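Local coordinates for trichothecene 3-O-acetyltransferase (Gibberella zeae, PDB 2RKV), which transfers an acetyl group from acetyl coenzyme A to the C3 hydroxyl of trichothecene mycotoxins such as T-2, as a member of the BAHD acyltransferase superfamily, at residues Phe234-Lys239 with Lys441-Tyr446; Leu265-Trp270 with Glu325-Thr330; Pro197-Tyr202 with Leu350-His355; Lys4-Thr9 with Thr72-Pro77. All blocks are in the same frame, centred on the assembly; numbering follows the deposited sequence. Where two conformers were deposited one is given.

Contact 1: residues Phe234-Lys239 with Lys441-Tyr446; sequences FTFSPK and KEWTKY. Residues 445, 446 of segment 441-446 come from a tag, linker or insertion.
Phe236, at the end of strand 229-236, and Tyr446, close to the short helix that begins at Lys441, bring the two backbones together, with CA atoms 6.2 Å apart. No direct hydrogen bond crosses between the segments. A single water bridges them instead, accepting from Ser237 N and donating to Tyr446 O, the latter at 2.7 Å. Next to this bridge, the Phe236 ring lies against the end of the other segment, its CD2 4.1 Å from Tyr446 CB.

The side chains gather round Trp443. With CG anti to the backbone N (chi1 171°), its indole swings off the helix to meet both phenylalanines. The indole turns its edge to the face of Phe234 in an offset edge-to-face pair, planes at 83°, with Trp443 NE1 3.4 Å from Phe234 CE2 and Trp443 CZ2 above the same ring. Phe236 makes the second T-shaped pair the other way about: its edge is directed at the face of the six-membered ring of Trp443, planes at 87°, and Phe236 CZ lies 3.9 Å from Trp443 CH2. Leu265 and Ile269 of helix 261-277 also pack on this cluster.

Lys445 and Tyr446 come from an insertion, so the Tyr446 part, water included, should not be read as a feature of the natural protein. Phe234, Phe236 and Trp443 are natural residues, held together by two nearly perpendicular ring pairs in a buried, apolar setting.

Contact 2: residues Leu265-Trp270 with Glu325-Thr330; sequences LSAFIW and ESLGAT
Ala267, midway along this part of helix 261-277, faces Thr330 in the first turn of helix 327-335, their CA atoms only 5.3 Å apart, and no hydrogen bond crosses between the two segments. The small alanine permits this close approach: Ala267 CB meets Thr330 CG2 at 3.7 Å. That same methyl, anti to the threonine's backbone N (chi1 -51° for OG1), also reaches the indole of Trp270, where CE3 is 3.6 Å from Thr330 CG2. Leu327, one helical turn earlier, uses a single branch. Its CD1 lies over the backbone of the facing helix, 3.5 Å from Phe268 N, and touches both Ala267 CB and Phe268 CB, approaching the Phe268 ring at its edge.

While the methyl of Thr330 looks into the interface, its hydroxyl turns back to its own segment and donates to Glu325 OE2 at 2.7 Å, on the anti side of the carboxylate. Glu325 OE2 also forms a salt bridge with Arg333, and Lys271 NZ bonds both Thr330 OG1 and Glu325 O, so a charged network borders the apolar patch. The indole N-H of Trp270 has its partner elsewhere, Thr287 OG1.

Ser326 N-caps helix 327-335, with OG accepting from Ala329 N at 3.0 Å. The whole is a close helix-helix packing built on a small residue, joining a capped helix start to helix 261-277, whose N-terminal end contributes to the coenzyme A pocket.

Contact 3: residues Pro197-Tyr202 with Leu350-His355; sequences PYLENY and LATYLH
Tyr198 and His355 stack face to face where an irregular loop, 197-202, is laid along helix 340-356. This part of the connection from helix 182-187 to strand 229-236 is held against the helix by the stack and a side-chain-to-backbone bond. The pair is an offset stack, with centroids 4.0 Å apart and planes only 10° from parallel. His355 CG sits above the Tyr198 ring toward its rim, while Tyr198 CE1 lies over the centre of the imidazole. His355 CB adds a CH-pi contact over the same tyrosine face. The histidine can lie there because its CG is anti to the backbone N (chi1 178°), which extends the ring from the helix across the tyrosine.

Beside the stack, at the edge of the Tyr198 ring and close to its plane, the hydroxyl of Thr352 fastens the loop backbone to the helix. Leu199 N donates to Thr352 OG1 at 2.8 Å, in a nearly straight bond (169°). The threonine's other branch turns to the far part of the loop, with CG2 3.7 Å from Tyr202 CB, and the Tyr202 ring continues past it toward Tyr353. Ala351 CB closes in on Tyr198 CE2 from the helix.

A second shell fixes these groups. Thr352 OG1 is bonded to Arg348 O, one turn back in its own helix, leaving it to accept the loop N-H. The guanidinium of Arg348 in turn binds the carbonyl oxygens of Pro197 and Tyr198. Tyr202 OH is tied to Glu207. Tyr198 OH, which lies 3.4 Å from His355 ND1, is hydrogen-bonded to OG1 of Thr9 near the N-terminus.

Contact 4: residues Lys4-Thr9 with Thr72-Pro77; sequences KIQLDT and TSFIVP
Lys4 carries CG anti to its backbone nitrogen (chi1 -175°) and stays extended beyond, which lays its chain across the Phe74 ring; Phe74 itself has CG beside the backbone N (chi1 -64°), turning the ring toward the lysine. Lys4 CE stands 3.8 Å from the ring centroid, directly over the face, as a CH-pi contact. Lys4 NZ, farther up the same normal at 4.8 Å from that centroid, makes a cation-pi interaction and is also salt-bridged to Glu63 on strand 59-63.

Gln6, on the same sheet face as Phe74, rests its CB 3.7 Å from Phe74 CE2 and its CG against the methyl of Thr72. On the opposite face Ile5 meets Ile75. Leu7 CD2 extends that apolar patch, lying 3.7 Å from Ile75 CG1, and its CD1 touches Ser73 CB.

Two backbone bonds, Ile5 N to Ile75 O (2.9 Å) and Ile75 N to Ile5 O (2.7 Å), mark a hydrogen-bonded antiparallel pair. A third, Leu7 N to Ser73 O (3.0 Å), carries the pairing past the end of the short strand. Segment 4-9 thus adds an edge strand to a three-stranded antiparallel sheet whose central strand is 72-76.

Along the chain contact 4 closes first; then contacts 3 and 1 open in turn, contact 2 lies within both spans, and contact 3 closes before contact 1. In space they form two pairs, with contact 1 on the opposite side of the chain's centre from contacts 3 and 4. Contacts 1 and 2 have centres 14 Å apart: contact 1 packs against helix 261-277, which carries a segment of contact 2, Phe268 touching both Trp443 and Tyr446. Contacts 3 and 4, 18 Å apart, meet through Thr9, which packs on helix 340-356. About 42 Å separates the centres of contacts 1 and 3. All lie outside the ligand pocket itself: the Ala267 side chain is about 11 Å from coenzyme A, that of Leu7 about 12 Å from the toxin.

Contact 1: residues Phe234-Lys239 with Lys441-Tyr446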
loop_
_atom_site.group_PDB
_atom_site.type_symbol
_atom_site.label_atom_id
_atom_site.label_comp_id
_atom_site.label_asym_id
_atom_site.label_seq_id
_atom_site.Cartn_x
_atom_site.Cartn_y
_atom_site.Cartn_z
ATOM N N PHE A 234 -14.174 4.224 -4.797
ATOM C CA PHE A 234 -14.800 4.505 -6.086
ATOM C C PHE A 234 -14.404 3.426 -7.078
ATOM O O PHE A 234 -13.271 3.093 -7.142
ATOM C CB PHE A 234 -14.305 5.858 -6.621
ATOM C CG PHE A 234 -14.708 7.030 -5.776
ATOM C CD1 PHE A 234 -13.926 7.487 -4.758
ATOM C CD2 PHE A 234 -15.869 7.704 -6.046
ATOM C CE1 PHE A 234 -14.312 8.541 -4.028
ATOM C CE2 PHE A 234 -16.252 8.777 -5.304
ATOM C CZ PHE A 234 -15.514 9.177 -4.289
ATOM N N THR A 235 -15.293 2.883 -7.842
ATOM C CA THR A 235 -14.953 1.882 -8.843
ATOM C C THR A 235 -14.951 2.483 -10.246
ATOM O O THR A 235 -15.644 3.404 -10.499
ATOM C CB THR A 235 -15.934 0.696 -8.777
ATOM O OG1 THR A 235 -17.263 1.157 -9.047
ATOM C CG2 THR A 235 -16.029 0.161 -7.357
ATOM N N PHE A 236 -14.094 1.910 -11.033
ATOM C CA PHE A 236 -13.947 2.255 -12.420
ATOM C C PHE A 236 -14.052 0.974 -13.228
ATOM O O PHE A 236 -13.284 0.094 -13.082
ATOM C CB PHE A 236 -12.584 2.948 -12.678
ATOM C CG PHE A 236 -12.416 4.259 -11.957
ATOM C CD1 PHE A 236 -12.060 4.306 -10.641
ATOM C CD2 PHE A 236 -12.618 5.429 -12.595
ATOM C CE1 PHE A 236 -11.925 5.474 -10.006
ATOM C CE2 PHE A 236 -12.493 6.598 -11.937
ATOM C CZ PHE A 236 -12.150 6.614 -10.646
ATOM N N SER A 237 -15.059 0.915 -14.081
ATOM C CA SER A 237 -15.320 -0.278 -14.884
ATOM C C SER A 237 -14.171 -0.515 -15.874
ATOM O O SER A 237 -13.408 0.412 -16.155
ATOM C CB SER A 237 -16.654 -0.136 -15.631
ATOM O OG SER A 237 -16.567 0.837 -16.657
ATOM N N PRO A 238 -14.030 -1.755 -16.392
ATOM C CA PRO A 238 -13.014 -1.989 -17.427
ATOM C C PRO A 238 -13.151 -1.007 -18.597
ATOM O O PRO A 238 -12.136 -0.525 -19.117
ATOM C CB PRO A 238 -13.306 -3.420 -17.885
ATOM C CG PRO A 238 -13.931 -4.072 -16.679
ATOM C CD PRO A 238 -14.759 -2.997 -16.045
ATOM N N LYS A 239 -14.391 -0.699 -18.981
ATOM C CA LYS A 239 -14.637 0.239 -20.083
ATOM C C LYS A 239 -14.205 1.663 -19.704
ATOM O O LYS A 239 -13.557 2.352 -20.503
ATOM C CB LYS A 239 -16.106 0.198 -20.524
ATOM C CG LYS A 239 -16.368 0.885 -21.856
ATOM C CD LYS A 239 -17.806 0.660 -22.340
ATOM N N LYS A 441 -19.704 16.106 -12.432
ATOM C CA LYS A 441 -20.111 15.306 -13.595
ATOM C C LYS A 441 -18.946 14.756 -14.428
ATOM O O LYS A 441 -19.074 13.698 -15.053
ATOM C CB LYS A 441 -21.095 16.081 -14.489
ATOM C CG LYS A 441 -20.484 17.210 -15.306
ATOM N N GLU A 442 -17.820 15.465 -14.447
ATOM C CA GLU A 442 -16.645 14.980 -15.178
ATOM C C GLU A 442 -16.031 13.770 -14.451
ATOM O O GLU A 442 -15.504 12.853 -15.084
ATOM C CB GLU A 442 -15.619 16.095 -15.391
ATOM C CG GLU A 442 -16.070 17.146 -16.433
ATOM C CD GLU A 442 -15.114 18.324 -16.557
ATOM O OE1 GLU A 442 -14.329 18.356 -17.529
ATOM O OE2 GLU A 442 -15.142 19.220 -15.686
ATOM N N TRP A 443 -16.135 13.780 -13.125
ATOM C CA TRP A 443 -15.691 12.667 -12.280
ATOM C C TRP A 443 -16.647 11.478 -12.363
ATOM O O TRP A 443 -16.228 10.360 -12.653
ATOM C CB TRP A 443 -15.533 13.153 -10.833
ATOM C CG TRP A 443 -15.285 12.069 -9.799
ATOM C CD1 TRP A 443 -16.209 11.526 -8.942
ATOM C CD2 TRP A 443 -14.035 11.418 -9.507
ATOM N NE1 TRP A 443 -15.611 10.583 -8.136
ATOM C CE2 TRP A 443 -14.279 10.496 -8.460
ATOM C CE3 TRP A 443 -12.737 11.525 -10.026
ATOM C CZ2 TRP A 443 -13.269 9.680 -7.922
ATOM C CZ3 TRP A 443 -11.723 10.710 -9.486
ATOM C CH2 TRP A 443 -12.002 9.803 -8.445
ATOM N N THR A 444 -17.935 11.721 -12.126
ATOM C CA THR A 444 -18.930 10.641 -12.101
ATOM C C THR A 444 -19.170 9.984 -13.462
ATOM O O THR A 444 -19.733 8.891 -13.534
ATOM C CB THR A 444 -20.273 11.088 -11.478
ATOM O OG1 THR A 444 -20.854 12.130 -12.277
ATOM C CG2 THR A 444 -20.064 11.591 -10.054
ATOM N N LYS A 445 -18.740 10.647 -14.537
ATOM C CA LYS A 445 -18.758 10.040 -15.865
ATOM C C LYS A 445 -17.983 8.711 -15.851
ATOM O O LYS A 445 -18.348 7.768 -16.550
ATOM C CB LYS A 445 -18.158 11.009 -16.891
ATOM C CG LYS A 445 -18.064 10.482 -18.320
ATOM C CD LYS A 445 -17.451 11.551 -19.220
ATOM C CE LYS A 445 -17.249 11.066 -20.642
ATOM N NZ LYS A 445 -16.481 12.088 -21.425
ATOM N N TYR A 446 -16.938 8.647 -15.026
ATOM C CA TYR A 446 -16.060 7.473 -14.957
ATOM C C TYR A 446 -16.118 6.758 -13.607
ATOM O O TYR A 446 -15.996 5.536 -13.547
ATOM C CB TYR A 446 -14.609 7.884 -15.227
ATOM C CG TYR A 446 -14.351 8.381 -16.634
ATOM C CD1 TYR A 446 -14.435 9.741 -16.939
ATOM C CD2 TYR A 446 -14.013 7.493 -17.655
ATOM C CE1 TYR A 446 -14.191 10.203 -18.225
ATOM C CE2 TYR A 446 -13.767 7.942 -18.951
ATOM C CZ TYR A 446 -13.856 9.298 -19.225
ATOM O OH TYR A 446 -13.619 9.756 -20.506
HETATM O O HOH W 1 -16.957 3.049 -13.808
#

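Contact 2: residues Leu265-Trp270 with Glu325-Thr330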
loop_
_atom_site.group_PDB
_atom_site.type_symbol
_atom_site.label_atom_id
_atom_site.label_comp_id
_atom_site.label_asym_id
_atom_site.label_seq_id
_atom_site.Cartn_x
_atom_site.Cartn_y
_atom_site.Cartn_z
ATOM N N LEU A 265 -5.415 6.745 -14.917
ATOM C CA LEU A 265 -6.273 6.889 -13.742
ATOM C C LEU A 265 -5.642 7.813 -12.706
ATOM O O LEU A 265 -6.318 8.654 -12.113
ATOM C CB LEU A 265 -6.602 5.529 -13.110
ATOM C CG LEU A 265 -7.565 5.621 -11.913
ATOM C CD1 LEU A 265 -8.843 6.412 -12.235
ATOM C CD2 LEU A 265 -7.905 4.244 -11.329
ATOM N N SER A 266 -4.342 7.647 -12.473
ATOM C CA SER A 266 -3.628 8.521 -11.549
ATOM C C SER A 266 -3.783 9.994 -11.981
ATOM O O SER A 266 -4.087 10.863 -11.151
ATOM C CB SER A 266 -2.156 8.116 -11.446
ATOM O OG SER A 266 -2.031 6.773 -10.972
ATOM N N ALA A 267 -3.599 10.249 -13.275
ATOM C CA ALA A 267 -3.712 11.606 -13.830
ATOM C C ALA A 267 -5.129 12.166 -13.684
ATOM O O ALA A 267 -5.311 13.346 -13.343
ATOM C CB ALA A 267 -3.297 11.609 -15.292
ATOM N N PHE A 268 -6.119 11.314 -13.946
ATOM C CA PHE A 268 -7.527 11.688 -13.874
ATOM C C PHE A 268 -7.896 12.097 -12.448
ATOM O O PHE A 268 -8.654 13.046 -12.228
ATOM C CB PHE A 268 -8.396 10.518 -14.360
ATOM C CG PHE A 268 -9.869 10.794 -14.328
ATOM C CD1 PHE A 268 -10.454 11.656 -15.256
ATOM C CD2 PHE A 268 -10.682 10.174 -13.375
ATOM C CE1 PHE A 268 -11.833 11.902 -15.226
ATOM C CE2 PHE A 268 -12.058 10.411 -13.339
ATOM C CZ PHE A 268 -12.632 11.285 -14.264
ATOM N N ILE A 269 -7.340 11.384 -11.477
ATOM C CA ILE A 269 -7.590 11.705 -10.072
ATOM C C ILE A 269 -6.947 13.037 -9.670
ATOM O O ILE A 269 -7.594 13.861 -9.005
ATOM C CB ILE A 269 -7.171 10.534 -9.142
ATOM C CG1 ILE A 269 -8.144 9.364 -9.333
ATOM C CG2 ILE A 269 -7.175 10.974 -7.689
ATOM C CD1 ILE A 269 -7.657 8.041 -8.728
ATOM N N TRP A 270 -5.697 13.255 -10.087
ATOM C CA TRP A 270 -4.997 14.511 -9.797
ATOM C C TRP A 270 -5.769 15.680 -10.404
ATOM O O TRP A 270 -5.990 16.703 -9.743
ATOM C CB TRP A 270 -3.568 14.475 -10.343
ATOM C CG TRP A 270 -2.654 15.564 -9.828
ATOM C CD1 TRP A 270 -2.883 16.432 -8.785
ATOM C CD2 TRP A 270 -1.337 15.854 -10.307
ATOM N NE1 TRP A 270 -1.784 17.251 -8.604
ATOM C CE2 TRP A 270 -0.825 16.919 -9.526
ATOM C CE3 TRP A 270 -0.538 15.320 -11.332
ATOM C CZ2 TRP A 270 0.456 17.461 -9.739
ATOM C CZ3 TRP A 270 0.731 15.856 -11.542
ATOM C CH2 TRP A 270 1.213 16.919 -10.751
ATOM N N GLU A 325 -5.234 21.475 -18.027
ATOM C CA GLU A 325 -4.504 20.806 -19.102
ATOM C C GLU A 325 -5.187 19.491 -19.505
ATOM O O GLU A 325 -6.076 19.010 -18.792
ATOM C CB GLU A 325 -3.043 20.591 -18.708
ATOM C CG GLU A 325 -2.838 19.509 -17.646
ATOM C CD GLU A 325 -1.386 19.347 -17.226
ATOM O OE1 GLU A 325 -0.522 20.149 -17.658
ATOM O OE2 GLU A 325 -1.109 18.407 -16.448
ATOM N N SER A 326 -4.788 18.920 -20.648
ATOM C CA SER A 326 -5.372 17.660 -21.122
ATOM C C SER A 326 -5.034 16.503 -20.181
ATOM O O SER A 326 -4.098 16.603 -19.382
ATOM C CB SER A 326 -4.863 17.318 -22.524
ATOM O OG SER A 326 -3.479 17.017 -22.497
ATOM N N LEU A 327 -5.788 15.410 -20.289
ATOM C CA LEU A 327 -5.489 14.215 -19.489
ATOM C C LEU A 327 -4.110 13.663 -19.834
ATOM O O LEU A 327 -3.349 13.260 -18.949
ATOM C CB LEU A 327 -6.550 13.128 -19.679
ATOM C CG LEU A 327 -6.441 11.940 -18.705
ATOM C CD1 LEU A 327 -6.505 12.411 -17.250
ATOM C CD2 LEU A 327 -7.498 10.869 -18.993
ATOM N N GLY A 328 -3.795 13.650 -21.129
ATOM C CA GLY A 328 -2.496 13.206 -21.614
ATOM C C GLY A 328 -1.334 14.040 -21.113
ATOM O O GLY A 328 -0.263 13.501 -20.830
ATOM N N ALA A 329 -1.529 15.359 -21.015
ATOM C CA ALA A 329 -0.508 16.238 -20.450
ATOM C C ALA A 329 -0.195 15.817 -19.011
ATOM O O ALA A 329 0.967 15.729 -18.630
ATOM C CB ALA A 329 -0.951 17.703 -20.498
ATOM N N THR A 330 -1.242 15.517 -18.238
ATOM C CA THR A 330 -1.064 15.146 -16.829
ATOM C C THR A 330 -0.433 13.754 -16.716
ATOM O O THR A 330 0.486 13.538 -15.910
ATOM C CB THR A 330 -2.385 15.214 -16.057
ATOM O OG1 THR A 330 -3.010 16.489 -16.294
ATOM C CG2 THR A 330 -2.121 15.051 -14.573
#

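Contact 3: residues Pro197-Tyr202 with Leu350-His355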
loop_
_atom_site.group_PDB
_atom_site.type_symbol
_atom_site.label_atom_id
_atom_site.label_comp_id
_atom_site.label_asym_id
_atom_site.label_seq_id
_atom_site.Cartn_x
_atom_site.Cartn_y
_atom_site.Cartn_z
ATOM N N PRO A 197 22.872 -0.756 -3.514
ATOM C CA PRO A 197 24.269 -0.321 -3.450
ATOM C C PRO A 197 24.359 1.183 -3.204
ATOM O O PRO A 197 23.661 1.960 -3.862
ATOM C CB PRO A 197 24.812 -0.669 -4.839
ATOM C CG PRO A 197 23.866 -1.688 -5.389
ATOM C CD PRO A 197 22.528 -1.334 -4.827
ATOM N N TYR A 198 25.201 1.588 -2.256
ATOM C CA TYR A 198 25.287 2.998 -1.890
ATOM C C TYR A 198 26.095 3.814 -2.889
ATOM O O TYR A 198 26.904 3.266 -3.643
ATOM C CB TYR A 198 25.862 3.167 -0.481
ATOM C CG TYR A 198 25.051 2.491 0.602
ATOM C CD1 TYR A 198 25.652 1.596 1.487
ATOM C CD2 TYR A 198 23.684 2.741 0.737
ATOM C CE1 TYR A 198 24.915 0.967 2.487
ATOM C CE2 TYR A 198 22.936 2.117 1.729
ATOM C CZ TYR A 198 23.555 1.233 2.597
ATOM O OH TYR A 198 22.827 0.619 3.579
ATOM N N LEU A 199 25.850 5.121 -2.898
ATOM C CA LEU A 199 26.633 6.052 -3.699
ATOM C C LEU A 199 27.898 6.409 -2.927
ATOM O O LEU A 199 27.867 6.557 -1.706
ATOM C CB LEU A 199 25.817 7.310 -4.030
ATOM C CG LEU A 199 24.521 7.136 -4.840
ATOM C CD1 LEU A 199 23.757 8.441 -4.938
ATOM C CD2 LEU A 199 24.781 6.565 -6.240
ATOM N N GLU A 200 29.010 6.537 -3.644
ATOM C CA GLU A 200 30.298 6.831 -3.020
ATOM C C GLU A 200 30.447 8.333 -2.764
ATOM O O GLU A 200 30.051 9.146 -3.600
ATOM C CB GLU A 200 31.437 6.317 -3.910
ATOM N N ASN A 201 30.999 8.684 -1.597
ATOM C CA ASN A 201 31.280 10.075 -1.204
ATOM C C ASN A 201 30.084 11.009 -1.361
ATOM O O ASN A 201 30.205 12.132 -1.866
ATOM C CB ASN A 201 32.501 10.621 -1.958
ATOM C CG ASN A 201 33.750 9.798 -1.715
ATOM O OD1 ASN A 201 34.140 9.560 -0.572
ATOM N ND2 ASN A 201 34.382 9.356 -2.795
ATOM N N TYR A 202 28.925 10.532 -0.919
ATOM C CA TYR A 202 27.673 11.236 -1.109
ATOM C C TYR A 202 27.306 11.988 0.154
ATOM O O TYR A 202 27.353 11.435 1.255
ATOM C CB TYR A 202 26.568 10.233 -1.462
ATOM C CG TYR A 202 25.231 10.851 -1.823
ATOM C CD1 TYR A 202 24.991 11.338 -3.108
ATOM C CD2 TYR A 202 24.203 10.926 -0.886
ATOM C CE1 TYR A 202 23.755 11.892 -3.452
ATOM C CE2 TYR A 202 22.971 11.485 -1.212
ATOM C CZ TYR A 202 22.753 11.965 -2.495
ATOM O OH TYR A 202 21.535 12.513 -2.818
ATOM N N LEU A 350 18.608 8.130 -1.850
ATOM C CA LEU A 350 17.822 8.076 -0.618
ATOM C C LEU A 350 18.412 7.057 0.374
ATOM O O LEU A 350 18.619 7.379 1.552
ATOM C CB LEU A 350 16.352 7.762 -0.916
ATOM C CG LEU A 350 15.452 7.609 0.315
ATOM C CD1 LEU A 350 15.441 8.878 1.193
ATOM C CD2 LEU A 350 14.053 7.240 -0.086
ATOM N N ALA A 351 18.707 5.850 -0.108
ATOM C CA ALA A 351 19.310 4.818 0.742
ATOM C C ALA A 351 20.645 5.285 1.322
ATOM O O ALA A 351 20.912 5.085 2.500
ATOM C CB ALA A 351 19.467 3.491 -0.009
ATOM N N THR A 352 21.462 5.944 0.498
ATOM C CA THR A 352 22.782 6.420 0.933
ATOM C C THR A 352 22.665 7.507 2.001
ATOM O O THR A 352 23.363 7.461 3.018
ATOM C CB THR A 352 23.636 6.906 -0.266
ATOM O OG1 THR A 352 23.797 5.821 -1.189
ATOM C CG2 THR A 352 25.022 7.337 0.201
ATOM N N TYR A 353 21.766 8.467 1.784
ATOM C CA TYR A 353 21.526 9.515 2.772
ATOM C C TYR A 353 21.096 8.918 4.114
ATOM O O TYR A 353 21.596 9.310 5.174
ATOM C CB TYR A 353 20.476 10.511 2.280
ATOM C CG TYR A 353 20.299 11.677 3.222
ATOM C CD1 TYR A 353 21.132 12.795 3.140
ATOM C CD2 TYR A 353 19.314 11.657 4.213
ATOM C CE1 TYR A 353 20.976 13.871 4.011
ATOM C CE2 TYR A 353 19.157 12.729 5.096
ATOM C CZ TYR A 353 19.990 13.830 4.983
ATOM O OH TYR A 353 19.838 14.898 5.844
ATOM N N LEU A 354 20.160 7.973 4.060
ATOM C CA LEU A 354 19.718 7.277 5.270
ATOM C C LEU A 354 20.893 6.565 5.934
ATOM O O LEU A 354 21.123 6.703 7.137
ATOM C CB LEU A 354 18.611 6.283 4.921
ATOM C CG LEU A 354 17.242 6.915 4.675
ATOM C CD1 LEU A 354 16.368 5.948 3.872
ATOM C CD2 LEU A 354 16.551 7.321 5.988
ATOM N N HIS A 355 21.641 5.805 5.146
ATOM C CA HIS A 355 22.780 5.061 5.666
ATOM C C HIS A 355 23.788 5.979 6.377
ATOM O O HIS A 355 24.315 5.635 7.445
ATOM C CB HIS A 355 23.452 4.296 4.526
ATOM C CG HIS A 355 24.667 3.525 4.944
ATOM N ND1 HIS A 355 24.615 2.478 5.837
ATOM C CD2 HIS A 355 25.965 3.641 4.574
ATOM C CE1 HIS A 355 25.829 1.984 6.007
ATOM N NE2 HIS A 355 26.667 2.675 5.254
#

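Contact 4: residues Lys4-Thr9 with Thr72-Pro77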
loop_
_atom_site.group_PDB
_atom_site.type_symbol
_atom_site.label_atom_id
_atom_site.label_comp_id
_atom_site.label_asym_id
_atom_site.label_seq_id
_atom_site.Cartn_x
_atom_site.Cartn_y
_atom_site.Cartn_z
ATOM N N LYS A 4 18.814 -12.587 12.814
ATOM C CA LYS A 4 18.881 -11.169 13.111
ATOM C C LYS A 4 19.098 -10.471 11.783
ATOM O O LYS A 4 20.230 -10.253 11.348
ATOM C CB LYS A 4 19.996 -10.843 14.109
ATOM C CG LYS A 4 19.976 -9.372 14.520
ATOM C CD LYS A 4 20.817 -9.076 15.744
ATOM C CE LYS A 4 20.592 -7.630 16.172
ATOM N NZ LYS A 4 21.242 -7.308 17.471
ATOM N N ILE A 5 17.985 -10.138 11.141
ATOM C CA ILE A 5 18.026 -9.657 9.772
ATOM C C ILE A 5 17.814 -8.154 9.788
ATOM O O ILE A 5 16.716 -7.682 10.089
ATOM C CB ILE A 5 16.939 -10.352 8.902
ATOM C CG1 ILE A 5 17.094 -11.883 8.979
ATOM C CG2 ILE A 5 16.972 -9.828 7.462
ATOM C CD1 ILE A 5 15.956 -12.679 8.312
ATOM N N GLN A 6 18.867 -7.407 9.468
ATOM C CA GLN A 6 18.745 -5.948 9.409
ATOM C C GLN A 6 17.696 -5.567 8.366
ATOM O O GLN A 6 17.670 -6.134 7.272
ATOM C CB GLN A 6 20.087 -5.312 9.072
ATOM C CG GLN A 6 20.104 -3.798 9.264
ATOM C CD GLN A 6 21.493 -3.203 9.214
ATOM O OE1 GLN A 6 21.713 -2.169 8.577
ATOM N NE2 GLN A 6 22.444 -3.853 9.873
ATOM N N LEU A 7 16.815 -4.622 8.705
ATOM C CA LEU A 7 15.833 -4.147 7.735
ATOM C C LEU A 7 16.529 -3.510 6.546
ATOM O O LEU A 7 17.667 -3.044 6.658
ATOM C CB LEU A 7 14.902 -3.109 8.367
ATOM C CG LEU A 7 13.928 -3.530 9.472
ATOM C CD1 LEU A 7 12.754 -2.559 9.500
ATOM C CD2 LEU A 7 13.438 -4.935 9.303
ATOM N N ASP A 8 15.822 -3.473 5.411
ATOM C CA ASP A 8 16.242 -2.638 4.291
ATOM C C ASP A 8 16.573 -1.257 4.832
ATOM O O ASP A 8 15.896 -0.765 5.740
ATOM C CB ASP A 8 15.097 -2.494 3.282
ATOM C CG ASP A 8 14.786 -3.792 2.573
ATOM O OD1 ASP A 8 15.525 -4.137 1.629
ATOM O OD2 ASP A 8 13.782 -4.434 2.941
ATOM N N THR A 9 17.602 -0.628 4.273
ATOM C CA THR A 9 17.924 0.744 4.681
ATOM C C THR A 9 16.721 1.676 4.486
ATOM O O THR A 9 16.432 2.514 5.345
ATOM C CB THR A 9 19.198 1.248 3.987
ATOM O OG1 THR A 9 20.278 0.368 4.339
ATOM C CG2 THR A 9 19.538 2.673 4.442
ATOM N N THR A 72 18.741 1.304 14.689
ATOM C CA THR A 72 18.676 0.389 13.551
ATOM C C THR A 72 17.766 -0.753 13.953
ATOM O O THR A 72 17.915 -1.315 15.053
ATOM C CB THR A 72 20.084 -0.162 13.196
ATOM O OG1 THR A 72 20.973 0.931 12.942
ATOM C CG2 THR A 72 20.046 -1.073 11.959
ATOM N N SER A 73 16.827 -1.092 13.068
ATOM C CA SER A 73 15.878 -2.178 13.322
ATOM C C SER A 73 16.247 -3.454 12.580
ATOM O O SER A 73 16.818 -3.413 11.484
ATOM C CB SER A 73 14.452 -1.758 12.965
ATOM O OG SER A 73 13.979 -0.788 13.887
ATOM N N PHE A 74 15.886 -4.572 13.204
ATOM C CA PHE A 74 16.221 -5.910 12.730
ATOM C C PHE A 74 14.976 -6.778 12.878
ATOM O O PHE A 74 14.170 -6.560 13.787
ATOM C CB PHE A 74 17.338 -6.529 13.587
ATOM C CG PHE A 74 18.663 -5.802 13.511
ATOM C CD1 PHE A 74 18.890 -4.645 14.259
ATOM C CD2 PHE A 74 19.695 -6.294 12.714
ATOM C CE1 PHE A 74 20.127 -3.969 14.186
ATOM C CE2 PHE A 74 20.931 -5.628 12.636
ATOM C CZ PHE A 74 21.141 -4.461 13.378
ATOM N N ILE A 75 14.831 -7.767 12.001
ATOM C CA ILE A 75 13.862 -8.847 12.218
ATOM C C ILE A 75 14.533 -9.895 13.101
ATOM O O ILE A 75 15.589 -10.438 12.756
ATOM C CB ILE A 75 13.383 -9.495 10.893
ATOM C CG1 ILE A 75 12.641 -8.456 10.038
ATOM C CG2 ILE A 75 12.479 -10.699 11.182
ATOM C CD1 ILE A 75 12.429 -8.868 8.574
ATOM N N VAL A 76 13.918 -10.161 14.245
ATOM C CA VAL A 76 14.478 -11.082 15.236
ATOM C C VAL A 76 13.374 -12.030 15.720
ATOM O O VAL A 76 12.200 -11.780 15.490
ATOM C CB VAL A 76 15.125 -10.310 16.426
ATOM C CG1 VAL A 76 16.301 -9.484 15.940
ATOM C CG2 VAL A 76 14.102 -9.412 17.132
ATOM N N PRO A 77 13.747 -13.143 16.369
ATOM C CA PRO A 77 12.704 -14.079 16.797
ATOM C C PRO A 77 11.625 -13.455 17.696
ATOM O O PRO A 77 11.874 -12.469 18.400
ATOM C CB PRO A 77 13.490 -15.171 17.533
ATOM C CG PRO A 77 14.867 -15.112 16.926
ATOM C CD PRO A 77 15.100 -13.632 16.698
#